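Local structure of putative alpha-L-fucosidase (Bacteroides thetaiotaomicron, 4H41) at residues 165-169 with 225-229. The protein is a putative alpha-L-fucosidase with a TIM-barrel fold, probably a glycoside hydrolase that acts on host glycans. Sequence-based numbering, arbitrary orientation.
Sequences EISRA and EWNEI
I166 lays its CG1 and CD1 against the six-membered ring of the W226 indole, at CH2 and CZ2, CG1 coming within 3.7 Å of W226 CH2 at an oblique tilt. Its chi1 of 70° sets CG1 between the backbone N and the carbonyl carbon, and the extended continuation carries CD1 on to I229 CD1, which it meets tip to tip at 3.9 Å. I229 CD1 also covers one face of the indole, over its centre, while A173, F177 and I174 of helix 173-187 close in on the two isoleucines. The pyrrole edge of the same ring is polar in its dealings: W226 NE1 donates to S167 O at 3.0 Å, the oxygen lying in the ring plane but approached from above its own carbonyl plane. H222, F230 and F242 add further aromatic contacts to W226. Beside this apolar patch, E225 stretches out from helix 219-233 and takes three N-H groups. R168, bent at chi2 and chi3, offers its guanidinium side-on, NE reaching E225 OE1 at 2.8 Å and NH2 reaching E225 OE2 at 2.9 Å, with the two planes 34° apart. A169 N gives a nearly straight bond of 2.8 Å to E225 OE1 from the opposite face of the carboxylate. D200 takes R168 NH1 and Q221 binds E225 OE2, extending the network. A glutamine in place of E225 would probably leave the R168 guanidinium without this charged mate and set an amide NH2 against one of its own N-H donors. The example illustrates how a TIM barrel fixes an irregular loop following a strand, here 157-162: helix 219-233, which follows the adjacent strand 193-195, supplies a buried carboxylate and an indole N-H, so that backbone polar groups and a guanidinium are satisfied alongside hydrophobic packing.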
loop_
_atom_site.group_PDB
_atom_site.type_symbol
_atom_site.label_atom_id
_atom_site.label_comp_id
_atom_site.label_asym_id
_atom_site.label_seq_id
_atom_site.Cartn_x
_atom_site.Cartn_y
_atom_site.Cartn_z
ATOM N N GLU B 165 20.962 8.567 -11.984
ATOM C CA GLU B 165 21.171 8.623 -10.531
ATOM C C GLU B 165 22.288 7.734 -10.035
ATOM O O GLU B 165 22.287 6.541 -10.319
ATOM C CB GLU B 165 19.904 8.203 -9.772
ATOM C CG GLU B 165 18.745 9.147 -9.835
ATOM C CD GLU B 165 17.523 8.546 -9.164
ATOM O OE1 GLU B 165 17.641 8.004 -8.034
ATOM O OE2 GLU B 165 16.448 8.588 -9.800
ATOM N N ILE B 166 23.160 8.288 -9.181
ATOM C CA ILE B 166 24.225 7.560 -8.520
ATOM C C ILE B 166 24.288 7.997 -7.067
ATOM O O ILE B 166 23.684 9.005 -6.702
ATOM C CB ILE B 166 25.607 7.790 -9.224
ATOM C CG1 ILE B 166 26.144 9.240 -9.027
ATOM C CG2 ILE B 166 25.553 7.412 -10.702
ATOM C CD1 ILE B 166 27.572 9.473 -9.493
ATOM N N SER B 167 25.047 7.267 -6.251
ATOM C CA SER B 167 25.377 7.672 -4.888
ATOM C C SER B 167 26.864 7.636 -4.597
ATOM O O SER B 167 27.300 8.286 -3.653
ATOM C CB SER B 167 24.657 6.796 -3.867
ATOM O OG SER B 167 25.108 5.458 -3.919
ATOM N N ARG B 168 27.623 6.807 -5.318
ATOM C CA ARG B 168 29.047 6.596 -5.100
ATOM C C ARG B 168 29.817 6.728 -6.399
ATOM O O ARG B 168 29.209 6.771 -7.479
ATOM C CB ARG B 168 29.234 5.158 -4.556
ATOM C CG ARG B 168 28.546 4.853 -3.219
ATOM C CD ARG B 168 29.151 5.620 -2.062
ATOM N NE ARG B 168 30.543 5.242 -1.846
ATOM C CZ ARG B 168 30.973 4.291 -1.020
ATOM N NH1 ARG B 168 30.107 3.570 -0.316
ATOM N NH2 ARG B 168 32.271 4.041 -0.908
ATOM N N ALA B 169 31.150 6.677 -6.319
ATOM C CA ALA B 169 32.012 6.611 -7.509
ATOM C C ALA B 169 31.455 5.512 -8.432
ATOM O O ALA B 169 31.136 4.418 -7.955
ATOM C CB ALA B 169 33.444 6.304 -7.113
ATOM N N GLU B 225 34.742 10.877 -2.586
ATOM C CA GLU B 225 34.241 10.481 -3.892
ATOM C C GLU B 225 33.521 11.627 -4.615
ATOM O O GLU B 225 33.728 11.825 -5.805
ATOM C CB GLU B 225 33.327 9.254 -3.783
ATOM C CG GLU B 225 34.100 8.023 -3.304
ATOM C CD GLU B 225 33.334 6.717 -3.208
ATOM O OE1 GLU B 225 32.186 6.646 -3.698
ATOM O OE2 GLU B 225 33.862 5.760 -2.593
ATOM N N TRP B 226 32.719 12.398 -3.898
ATOM C CA TRP B 226 31.985 13.489 -4.513
ATOM C C TRP B 226 32.877 14.673 -4.823
ATOM O O TRP B 226 32.609 15.389 -5.781
ATOM C CB TRP B 226 30.769 13.855 -3.673
ATOM C CG TRP B 226 29.684 12.874 -3.948
ATOM C CD1 TRP B 226 29.410 11.724 -3.263
ATOM C CD2 TRP B 226 28.862 12.847 -5.119
ATOM N NE1 TRP B 226 28.437 11.007 -3.917
ATOM C CE2 TRP B 226 28.088 11.670 -5.063
ATOM C CE3 TRP B 226 28.698 13.720 -6.207
ATOM C CZ2 TRP B 226 27.102 11.378 -6.016
ATOM C CZ3 TRP B 226 27.739 13.422 -7.161
ATOM C CH2 TRP B 226 26.981 12.250 -7.085
ATOM N N ASN B 227 34.003 14.809 -4.122
ATOM C CA ASN B 227 35.012 15.809 -4.489
ATOM C C ASN B 227 35.512 15.517 -5.900
ATOM O O ASN B 227 35.618 16.414 -6.742
ATOM C CB ASN B 227 36.167 15.788 -3.483
ATOM C CG ASN B 227 37.224 16.768 -3.798
ATOM O OD1 ASN B 227 36.961 17.969 -3.820
ATOM N ND2 ASN B 227 38.437 16.303 -4.067
ATOM N N GLU B 228 35.757 14.232 -6.198
ATOM C CA GLU B 228 36.208 13.837 -7.532
ATOM C C GLU B 228 35.122 14.035 -8.586
ATOM O O GLU B 228 35.417 14.470 -9.700
ATOM C CB GLU B 228 36.633 12.356 -7.551
ATOM C CG GLU B 228 37.877 12.088 -6.733
ATOM C CD GLU B 228 38.484 10.710 -6.918
ATOM O OE1 GLU B 228 38.858 10.380 -8.066
ATOM O OE2 GLU B 228 38.630 9.978 -5.912
ATOM N N ILE B 229 33.883 13.699 -8.255
ATOM C CA ILE B 229 32.789 13.832 -9.212
ATOM C C ILE B 229 32.565 15.297 -9.516
ATOM O O ILE B 229 32.563 15.661 -10.690
ATOM C CB ILE B 229 31.498 13.122 -8.728
ATOM C CG1 ILE B 229 31.729 11.619 -8.721
ATOM C CG2 ILE B 229 30.321 13.474 -9.614
ATOM C CD1 ILE B 229 30.832 10.888 -7.771
#